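Local structure of tail assembly chaperone (Enterobacteria phage HK97, 2OB9) at residues Pro26-Val31 with Pro103-Leu108; Ala13-Phe18 with Val34-Ser39; Ala71-Phe76 with Asp92-Val97. The protein probably acts as a chaperone in assembly of the phage tail and forms an eight-subunit assembly in the crystal. All blocks are in the same frame, centred on the assembly; numbering follows the deposited sequence.

Contact 1: residues Pro26-Val31 with Pro103-Leu108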
loop_
_atom_site.group_PDB
_atom_site.type_symbol
_atom_site.label_atom_id
_atom_site.label_comp_id
_atom_site.label_asym_id
_atom_site.label_seq_id
_atom_site.Cartn_x
_atom_site.Cartn_y
_atom_site.Cartn_z
ATOM N N PRO A 26 -33.865 -28.121 -18.381
ATOM C CA PRO A 26 -34.937 -27.971 -19.374
ATOM C C PRO A 26 -34.424 -27.751 -20.778
ATOM O O PRO A 26 -35.009 -28.263 -21.739
ATOM C CB PRO A 26 -35.665 -26.697 -18.913
ATOM C CG PRO A 26 -35.464 -26.672 -17.417
ATOM C CD PRO A 26 -34.125 -27.313 -17.165
ATOM N N GLU A 27 -33.343 -26.983 -20.894
ATOM C CA GLU A 27 -32.843 -26.554 -22.193
ATOM C C GLU A 27 -31.852 -27.554 -22.778
ATOM O O GLU A 27 -31.476 -27.457 -23.946
ATOM C CB GLU A 27 -32.224 -25.165 -22.084
ATOM C CG GLU A 27 -31.552 -24.973 -20.752
ATOM C CD GLU A 27 -32.308 -24.069 -19.820
ATOM O OE1 GLU A 27 -32.756 -23.005 -20.277
ATOM O OE2 GLU A 27 -32.421 -24.426 -18.633
ATOM N N TRP A 28 -31.429 -28.511 -21.963
ATOM C CA TRP A 28 -30.651 -29.628 -22.466
ATOM C C TRP A 28 -31.502 -30.871 -22.404
ATOM O O TRP A 28 -31.112 -31.886 -21.820
ATOM C CB TRP A 28 -29.369 -29.817 -21.673
ATOM C CG TRP A 28 -28.388 -28.668 -21.714
ATOM C CD1 TRP A 28 -28.368 -27.580 -22.580
ATOM C CD2 TRP A 28 -27.228 -28.544 -20.890
ATOM N NE1 TRP A 28 -27.269 -26.783 -22.310
ATOM C CE2 TRP A 28 -26.557 -27.356 -21.280
ATOM C CE3 TRP A 28 -26.690 -29.327 -19.847
ATOM C CZ2 TRP A 28 -25.384 -26.926 -20.648
ATOM C CZ3 TRP A 28 -25.531 -28.906 -19.223
ATOM C CH2 TRP A 28 -24.882 -27.713 -19.634
ATOM N N GLU A 29 -32.693 -30.752 -22.981
ATOM C CA GLU A 29 -33.650 -31.860 -23.168
ATOM C C GLU A 29 -34.113 -32.564 -21.907
ATOM O O GLU A 29 -34.485 -33.732 -21.952
ATOM C CB GLU A 29 -33.146 -32.835 -24.240
ATOM C CG GLU A 29 -32.816 -32.065 -25.522
ATOM C CD GLU A 29 -32.302 -32.932 -26.646
ATOM O OE1 GLU A 29 -32.116 -34.155 -26.431
ATOM O OE2 GLU A 29 -32.077 -32.373 -27.747
ATOM N N GLY A 30 -34.129 -31.849 -20.787
ATOM C CA GLY A 30 -34.655 -32.399 -19.542
ATOM C C GLY A 30 -33.635 -33.253 -18.815
ATOM O O GLY A 30 -33.934 -33.805 -17.780
ATOM N N VAL A 31 -32.408 -33.328 -19.331
ATOM C CA VAL A 31 -31.338 -34.165 -18.738
ATOM C C VAL A 31 -31.047 -33.725 -17.316
ATOM O O VAL A 31 -31.091 -32.517 -17.003
ATOM C CB VAL A 31 -30.016 -34.147 -19.626
ATOM C CG1 VAL A 31 -29.197 -32.852 -19.439
ATOM C CG2 VAL A 31 -29.144 -35.367 -19.391
ATOM N N PRO A 103 -25.567 -18.682 -21.713
ATOM C CA PRO A 103 -26.563 -18.459 -20.654
ATOM C C PRO A 103 -26.877 -19.669 -19.745
ATOM O O PRO A 103 -27.002 -19.504 -18.537
ATOM C CB PRO A 103 -27.809 -18.017 -21.443
ATOM C CG PRO A 103 -27.256 -17.368 -22.665
ATOM C CD PRO A 103 -26.058 -18.229 -23.025
ATOM N N VAL A 104 -27.037 -20.851 -20.317
ATOM C CA VAL A 104 -27.317 -22.056 -19.540
ATOM C C VAL A 104 -26.147 -22.427 -18.611
ATOM O O VAL A 104 -26.343 -22.616 -17.409
ATOM C CB VAL A 104 -27.750 -23.259 -20.453
ATOM C CG1 VAL A 104 -27.980 -24.544 -19.624
ATOM C CG2 VAL A 104 -28.993 -22.886 -21.238
ATOM N N HIS A 105 -24.943 -22.510 -19.176
ATOM C CA HIS A 105 -23.739 -22.815 -18.410
ATOM C C HIS A 105 -23.576 -21.845 -17.249
ATOM O O HIS A 105 -23.262 -22.226 -16.136
ATOM C CB HIS A 105 -22.502 -22.748 -19.307
ATOM C CG HIS A 105 -22.643 -23.524 -20.579
ATOM N ND1 HIS A 105 -23.439 -23.100 -21.619
ATOM C CD2 HIS A 105 -22.128 -24.716 -20.959
ATOM C CE1 HIS A 105 -23.386 -23.977 -22.598
ATOM N NE2 HIS A 105 -22.618 -24.984 -22.209
ATOM N N SER A 106 -23.805 -20.580 -17.521
ATOM C CA SER A 106 -23.572 -19.563 -16.527
ATOM C C SER A 106 -24.638 -19.593 -15.429
ATOM O O SER A 106 -24.344 -19.315 -14.291
ATOM C CB SER A 106 -23.420 -18.200 -17.199
ATOM O OG SER A 106 -24.666 -17.516 -17.253
ATOM N N ARG A 107 -25.856 -19.990 -15.782
ATOM C CA ARG A 107 -26.957 -20.198 -14.812
ATOM C C ARG A 107 -26.721 -21.477 -13.987
ATOM O O ARG A 107 -27.105 -21.559 -12.835
ATOM C CB ARG A 107 -28.280 -20.316 -15.561
ATOM C CG ARG A 107 -29.500 -20.471 -14.652
ATOM C CD ARG A 107 -30.844 -20.806 -15.399
ATOM N NE ARG A 107 -30.869 -22.109 -16.119
ATOM C CZ ARG A 107 -30.954 -23.302 -15.520
ATOM N NH1 ARG A 107 -30.990 -23.390 -14.182
ATOM N NH2 ARG A 107 -31.003 -24.419 -16.258
ATOM N N LEU A 108 -26.082 -22.477 -14.592
ATOM C CA LEU A 108 -25.700 -23.690 -13.858
ATOM C C LEU A 108 -24.528 -23.408 -12.908
ATOM O O LEU A 108 -24.542 -23.889 -11.784
ATOM C CB LEU A 108 -25.397 -24.881 -14.815
ATOM C CG LEU A 108 -26.610 -25.528 -15.505
ATOM C CD1 LEU A 108 -26.172 -26.542 -16.531
ATOM C CD2 LEU A 108 -27.578 -26.201 -14.494
#
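Trp28 lies against three residues of segment 103-108, the start of helix 103-113, and its indole is the broadest surface of the contact. Val104 CG1 stands 3.3 Å above the indole plane, displaced toward the rim. Trp28 CH2 comes within 3.6 Å of Leu108 CD1, and Trp28 CZ2 points at the face of the His105 imidazole in an edge-to-face pair, planes at 63° and centroids 5.3 Å apart. The NE2 of His105 bonds to the carbonyl of Ala11 of the second subunit, which would help fix this face.

Beside the indole, Glu27 CG lies 3.3 Å from Val104 CG2, the two side chains sliding past each other in opposite directions. Glu27 and Arg107 approach from opposite directions. The Arg107 chain, extended through chi2, bends at chi3 (63°), and its NH2 donates to Glu27 OE2 over 2.8 Å in a salt bridge. The angle at hydrogen is only 132° and the donor sits above the carboxylate plane.

A type I' turn from Trp28 to Val31 reverses the chain here: this is the loop end of the β-hairpin of strands 20-25 and 31-36, packed through tryptophan onto a helix.

Contact 2: residues Ala13-Phe18 with Val34-Ser39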
loop_
_atom_site.group_PDB
_atom_site.type_symbol
_atom_site.label_atom_id
_atom_site.label_comp_id
_atom_site.label_asym_id
_atom_site.label_seq_id
_atom_site.Cartn_x
_atom_site.Cartn_y
_atom_site.Cartn_z
ATOM N N ALA A 13 -17.631 -41.898 1.209
ATOM C CA ALA A 13 -18.498 -42.101 0.072
ATOM C C ALA A 13 -18.085 -41.189 -1.092
ATOM O O ALA A 13 -17.411 -40.154 -0.894
ATOM C CB ALA A 13 -19.972 -41.864 0.456
ATOM N N LYS A 14 -18.465 -41.610 -2.297
ATOM C CA LYS A 14 -18.264 -40.838 -3.500
ATOM C C LYS A 14 -18.928 -39.488 -3.279
ATOM O O LYS A 14 -20.128 -39.419 -2.923
ATOM C CB LYS A 14 -18.899 -41.533 -4.724
ATOM C CG LYS A 14 -18.193 -41.221 -6.052
ATOM C CD LYS A 14 -19.083 -41.368 -7.316
ATOM C CE LYS A 14 -20.126 -42.496 -7.212
ATOM N NZ LYS A 14 -20.862 -42.708 -8.526
HETATM N N MSE A 15 -18.153 -38.435 -3.479
HETATM C CA MSE A 15 -18.655 -37.072 -3.250
HETATM C C MSE A 15 -18.996 -36.714 -1.806
HETATM O O MSE A 15 -19.729 -35.764 -1.575
HETATM C CB MSE A 15 -19.823 -36.712 -4.197
HETATM C CG MSE A 15 -19.369 -36.389 -5.603
HETATM SE SE MSE A 15 -20.368 -34.912 -6.402
HETATM C CE MSE A 15 -22.192 -35.448 -6.441
ATOM N N ALA A 16 -18.457 -37.473 -0.844
ATOM C CA ALA A 16 -18.450 -37.090 0.581
ATOM C C ALA A 16 -17.801 -35.703 0.807
ATOM O O ALA A 16 -18.080 -35.019 1.811
ATOM C CB ALA A 16 -17.720 -38.155 1.399
ATOM N N GLY A 17 -16.908 -35.320 -0.106
ATOM C CA GLY A 17 -16.153 -34.103 0.022
ATOM C C GLY A 17 -16.913 -32.867 -0.395
ATOM O O GLY A 17 -16.465 -31.792 -0.120
ATOM N N PHE A 18 -18.088 -33.014 -1.001
ATOM C CA PHE A 18 -18.746 -31.907 -1.696
ATOM C C PHE A 18 -20.222 -31.851 -1.397
ATOM O O PHE A 18 -20.894 -32.821 -1.573
ATOM C CB PHE A 18 -18.590 -32.072 -3.232
ATOM C CG PHE A 18 -17.187 -31.974 -3.687
ATOM C CD1 PHE A 18 -16.664 -30.761 -4.067
ATOM C CD2 PHE A 18 -16.343 -33.092 -3.650
ATOM C CE1 PHE A 18 -15.347 -30.650 -4.439
ATOM C CE2 PHE A 18 -15.011 -32.978 -4.004
ATOM C CZ PHE A 18 -14.521 -31.749 -4.407
ATOM N N VAL A 34 -25.523 -33.365 -12.043
ATOM C CA VAL A 34 -25.229 -33.157 -10.650
ATOM C C VAL A 34 -24.315 -31.942 -10.570
ATOM O O VAL A 34 -23.330 -31.834 -11.283
ATOM C CB VAL A 34 -24.573 -34.425 -10.014
ATOM C CG1 VAL A 34 -23.944 -34.094 -8.665
ATOM C CG2 VAL A 34 -25.595 -35.572 -9.862
ATOM N N LEU A 35 -24.691 -31.004 -9.730
ATOM C CA LEU A 35 -23.897 -29.828 -9.452
ATOM C C LEU A 35 -23.264 -29.986 -8.071
ATOM O O LEU A 35 -23.952 -30.276 -7.090
ATOM C CB LEU A 35 -24.802 -28.556 -9.451
ATOM C CG LEU A 35 -25.476 -28.131 -10.768
ATOM C CD1 LEU A 35 -26.198 -26.795 -10.618
ATOM C CD2 LEU A 35 -24.484 -28.088 -11.968
ATOM N N ARG A 36 -21.953 -29.784 -8.014
ATOM C CA ARG A 36 -21.195 -29.849 -6.773
ATOM C C ARG A 36 -20.577 -28.468 -6.520
ATOM O O ARG A 36 -20.341 -27.752 -7.455
ATOM C CB ARG A 36 -20.124 -30.969 -6.860
ATOM C CG ARG A 36 -18.880 -30.623 -7.661
ATOM C CD ARG A 36 -17.891 -31.693 -7.339
ATOM N NE ARG A 36 -16.670 -31.880 -8.125
ATOM C CZ ARG A 36 -15.690 -30.996 -8.275
ATOM N NH1 ARG A 36 -15.840 -29.737 -7.840
ATOM N NH2 ARG A 36 -14.564 -31.357 -8.933
ATOM N N GLU A 37 -20.378 -28.084 -5.262
ATOM C CA GLU A 37 -19.577 -26.917 -4.938
ATOM C C GLU A 37 -18.155 -27.095 -5.531
ATOM O O GLU A 37 -17.729 -28.212 -5.746
ATOM C CB GLU A 37 -19.511 -26.716 -3.428
ATOM C CG GLU A 37 -18.705 -27.774 -2.705
ATOM C CD GLU A 37 -18.705 -27.544 -1.216
ATOM O OE1 GLU A 37 -18.298 -26.435 -0.810
ATOM O OE2 GLU A 37 -19.089 -28.467 -0.461
ATOM N N PRO A 38 -17.448 -25.994 -5.841
ATOM C CA PRO A 38 -16.096 -26.165 -6.368
ATOM C C PRO A 38 -15.106 -26.691 -5.356
ATOM O O PRO A 38 -15.239 -26.446 -4.141
ATOM C CB PRO A 38 -15.690 -24.746 -6.793
ATOM C CG PRO A 38 -16.992 -24.011 -6.904
ATOM C CD PRO A 38 -17.866 -24.578 -5.860
ATOM N N SER A 39 -14.116 -27.402 -5.879
ATOM C CA SER A 39 -13.064 -27.928 -5.082
ATOM C C SER A 39 -12.172 -26.766 -4.692
ATOM O O SER A 39 -12.292 -25.670 -5.248
ATOM C CB SER A 39 -12.314 -29.040 -5.854
ATOM O OG SER A 39 -11.226 -28.533 -6.593
#
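Arg36, whose guanidinium lies on the Phe18 ring, has its NH1 gripped twice. It donates to Glu37 O over 3.2 Å at an N-H...O angle of 148°, with that oxygen close to the guanidinium plane, and it forms a salt bridge to Asp78, which also accepts a bond from the backbone N of Ser39. Two such anchors should limit its rotation.

The group lies over Phe18 with planes 30° apart. Arg36 CZ is 4.3 Å from the ring centroid and off-centre, a cation-pi contact, while Arg36 CD lies over the face, toward its rim, 3.9 Å from the centroid of Phe18, as a CH-pi contact. With chi1 at 78°, CG of Arg36 is held between backbone N and carbonyl carbon, and the extended chain beyond it runs alongside the ring. The ring edge meets backbone instead: Phe18 CD1 is 3.2 Å from Glu37 O, and Phe18 CE1 is 3.6 Å from Ser39 CA. Met15, a selenomethionine, brings its SE to 4.0 Å from Arg36 CB.

The turns of 13-18 thus cover the end of strand 31-36, which pairs with 20-25 and 80-81. Glu37 OE2 takes the backbone N of Arg19, and OE1 forms a salt bridge to Arg107 of the third subunit. Ser39 sits at the N-cap of helix 40-49, its OG making a weak bond to the N of Glu41, and Pro38 rests on helix 61-79.

Contact 3: residues Ala71-Phe76 with Asp92-Val97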
loop_
_atom_site.group_PDB
_atom_site.type_symbol
_atom_site.label_atom_id
_atom_site.label_comp_id
_atom_site.label_asym_id
_atom_site.label_seq_id
_atom_site.Cartn_x
_atom_site.Cartn_y
_atom_site.Cartn_z
ATOM N N ALA A 71 -12.374 -17.117 -16.006
ATOM C CA ALA A 71 -12.470 -17.599 -14.633
ATOM C C ALA A 71 -13.775 -18.342 -14.410
ATOM O O ALA A 71 -13.776 -19.398 -13.753
ATOM C CB ALA A 71 -12.361 -16.449 -13.671
ATOM N N ASP A 72 -14.885 -17.804 -14.952
ATOM C CA ASP A 72 -16.184 -18.461 -14.807
ATOM C C ASP A 72 -16.125 -19.845 -15.469
ATOM O O ASP A 72 -16.559 -20.847 -14.891
ATOM C CB ASP A 72 -17.339 -17.628 -15.385
ATOM C CG ASP A 72 -17.739 -16.461 -14.502
ATOM O OD1 ASP A 72 -17.129 -16.273 -13.428
ATOM O OD2 ASP A 72 -18.656 -15.689 -14.892
ATOM N N VAL A 73 -15.583 -19.938 -16.676
ATOM C CA VAL A 73 -15.590 -21.274 -17.300
ATOM C C VAL A 73 -14.812 -22.341 -16.504
ATOM O O VAL A 73 -15.212 -23.478 -16.508
ATOM C CB VAL A 73 -15.364 -21.326 -18.874
ATOM C CG1 VAL A 73 -15.599 -20.000 -19.560
ATOM C CG2 VAL A 73 -14.073 -22.021 -19.261
ATOM N N VAL A 74 -13.752 -21.930 -15.790
ATOM C CA VAL A 74 -12.891 -22.770 -14.940
ATOM C C VAL A 74 -13.623 -23.313 -13.742
ATOM O O VAL A 74 -13.476 -24.496 -13.393
ATOM C CB VAL A 74 -11.622 -21.974 -14.464
ATOM C CG1 VAL A 74 -11.075 -22.453 -13.069
ATOM C CG2 VAL A 74 -10.564 -22.017 -15.521
ATOM N N LEU A 75 -14.397 -22.455 -13.094
ATOM C CA LEU A 75 -15.276 -22.913 -12.055
ATOM C C LEU A 75 -16.335 -23.836 -12.651
ATOM O O LEU A 75 -16.707 -24.834 -12.036
ATOM C CB LEU A 75 -15.937 -21.733 -11.292
ATOM C CG LEU A 75 -15.268 -21.129 -10.080
ATOM C CD1 LEU A 75 -16.188 -20.114 -9.386
ATOM C CD2 LEU A 75 -14.833 -22.230 -9.123
ATOM N N PHE A 76 -16.869 -23.481 -13.815
ATOM C CA PHE A 76 -17.960 -24.285 -14.427
ATOM C C PHE A 76 -17.592 -25.741 -14.688
ATOM O O PHE A 76 -18.360 -26.688 -14.401
ATOM C CB PHE A 76 -18.464 -23.649 -15.730
ATOM C CG PHE A 76 -19.469 -24.519 -16.471
ATOM C CD1 PHE A 76 -20.793 -24.609 -16.037
ATOM C CD2 PHE A 76 -19.087 -25.258 -17.599
ATOM C CE1 PHE A 76 -21.724 -25.418 -16.718
ATOM C CE2 PHE A 76 -20.029 -26.077 -18.280
ATOM C CZ PHE A 76 -21.334 -26.129 -17.843
ATOM N N ASP A 92 -8.518 -29.907 -18.877
ATOM C CA ASP A 92 -7.838 -29.729 -20.144
ATOM C C ASP A 92 -8.692 -29.185 -21.293
ATOM O O ASP A 92 -8.156 -28.726 -22.298
ATOM C CB ASP A 92 -7.125 -31.029 -20.556
ATOM C CG ASP A 92 -5.991 -31.394 -19.610
ATOM O OD1 ASP A 92 -5.363 -30.482 -19.017
ATOM O OD2 ASP A 92 -5.722 -32.599 -19.455
ATOM N N GLU A 93 -10.012 -29.249 -21.171
ATOM C CA GLU A 93 -10.857 -28.710 -22.240
ATOM C C GLU A 93 -11.533 -27.402 -21.879
ATOM O O GLU A 93 -12.629 -27.113 -22.345
ATOM C CB GLU A 93 -11.839 -29.760 -22.806
ATOM C CG GLU A 93 -12.728 -30.507 -21.809
ATOM C CD GLU A 93 -12.981 -31.969 -22.246
ATOM O OE1 GLU A 93 -12.948 -32.875 -21.415
ATOM O OE2 GLU A 93 -13.210 -32.219 -23.428
ATOM N N GLU A 94 -10.846 -26.596 -21.071
ATOM C CA GLU A 94 -11.326 -25.275 -20.686
ATOM C C GLU A 94 -11.608 -24.432 -21.915
ATOM O O GLU A 94 -12.688 -23.872 -22.071
ATOM C CB GLU A 94 -10.282 -24.581 -19.803
ATOM C CG GLU A 94 -10.586 -23.105 -19.443
ATOM C CD GLU A 94 -9.320 -22.362 -18.960
ATOM O OE1 GLU A 94 -9.031 -22.407 -17.735
ATOM O OE2 GLU A 94 -8.615 -21.753 -19.806
ATOM N N GLU A 95 -10.614 -24.370 -22.780
ATOM C CA GLU A 95 -10.632 -23.596 -24.009
ATOM C C GLU A 95 -11.727 -24.018 -24.992
ATOM O O GLU A 95 -12.341 -23.162 -25.628
ATOM C CB GLU A 95 -9.240 -23.698 -24.653
ATOM C CG GLU A 95 -8.541 -25.028 -24.288
ATOM C CD GLU A 95 -7.608 -24.976 -23.061
ATOM O OE1 GLU A 95 -6.706 -24.103 -22.984
ATOM O OE2 GLU A 95 -7.744 -25.866 -22.192
ATOM N N GLN A 96 -11.960 -25.325 -25.115
ATOM C CA GLN A 96 -13.098 -25.878 -25.858
ATOM C C GLN A 96 -14.428 -25.377 -25.280
ATOM O O GLN A 96 -15.320 -25.002 -26.016
ATOM C CB GLN A 96 -13.076 -27.418 -25.793
ATOM C CG GLN A 96 -12.014 -28.126 -26.676
ATOM C CD GLN A 96 -10.562 -27.744 -26.368
ATOM O OE1 GLN A 96 -10.106 -27.828 -25.226
ATOM N NE2 GLN A 96 -9.828 -27.333 -27.408
ATOM N N VAL A 97 -14.555 -25.390 -23.957
ATOM C CA VAL A 97 -15.793 -24.954 -23.276
ATOM C C VAL A 97 -16.007 -23.438 -23.386
ATOM O O VAL A 97 -17.118 -22.984 -23.572
ATOM C CB VAL A 97 -15.851 -25.444 -21.772
ATOM C CG1 VAL A 97 -17.066 -24.883 -21.040
ATOM C CG2 VAL A 97 -15.821 -26.967 -21.691
#
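Phe76 presents its ring obliquely to Val97, with Phe76 CD2 4.0 Å from Val97 CG1. The same ring also meets the imidazole of His105, their planes at about 65°, so the aromatic group is shared between helix 94-98 and helix 103-113. The CB bond of Phe76 points toward segment 92-97, and with CG anti to the backbone N (chi1 173°) CD2 comes to Val97 CG1; the two side chains cross at about a right angle.

One turn earlier on the same helix, Val73 is the next residue to meet the second segment. Its CG2 lies 3.7 Å from Glu94 CG and 3.6 Å from Glu94 O, so a methyl touches both the aliphatic part of the glutamate and the backbone of the helix start. Val73 and Val97 are in looser contact, with Val73 CB 4.5 Å from Val97 CG1.

Glu94 runs out extended beyond CG and crosses Val74 obliquely; the modelled approach of its carboxylate to a Val74 methyl is too short to be trusted. The charge itself has better-defined partners: OE2 pairs with Arg98, one turn on, and OE1 with Arg45 of helix 40-49. A carboxylate in the first turn of a helix would also be expected to interact favourably with the helix dipole. That turn is set by the Val97 N to Glu93 O bond of 3.0 Å, with Glu93 at the N-cap position.

No hydrogen bond joins the two segments. Ile77 extends the apolar patch along helix 61-79, touching both Glu94 and Val97, and Phe89 lies against Val97. The arrangement is helix-to-helix packing: the N-terminal turn of the short helix 94-98 is laid by valine, phenylalanine and glutamate methylenes on the long helix 61-79.

In the fold
From the N terminus, the loop 13-18 follows helix 6-11 and leads into strand 20-25. Contact 2 closes the first loop when strand 31-36 returns to it, and that loop holds the hairpin turn 26-31. Contact 1 therefore opens before contact 2 has closed, and the two cross; contact 1 closes only at helix 103-113. Contact 3, joining helices 61-79 and 94-98, begins after contact 2 and lies wholly within the span of contact 1. Physically they adjoin: Leu35 reaches the backbone of Leu108, Pro38 packs on Leu75, and Phe76 touches Leu108 and Trp28. Together they tie the hairpin sheet to the helices.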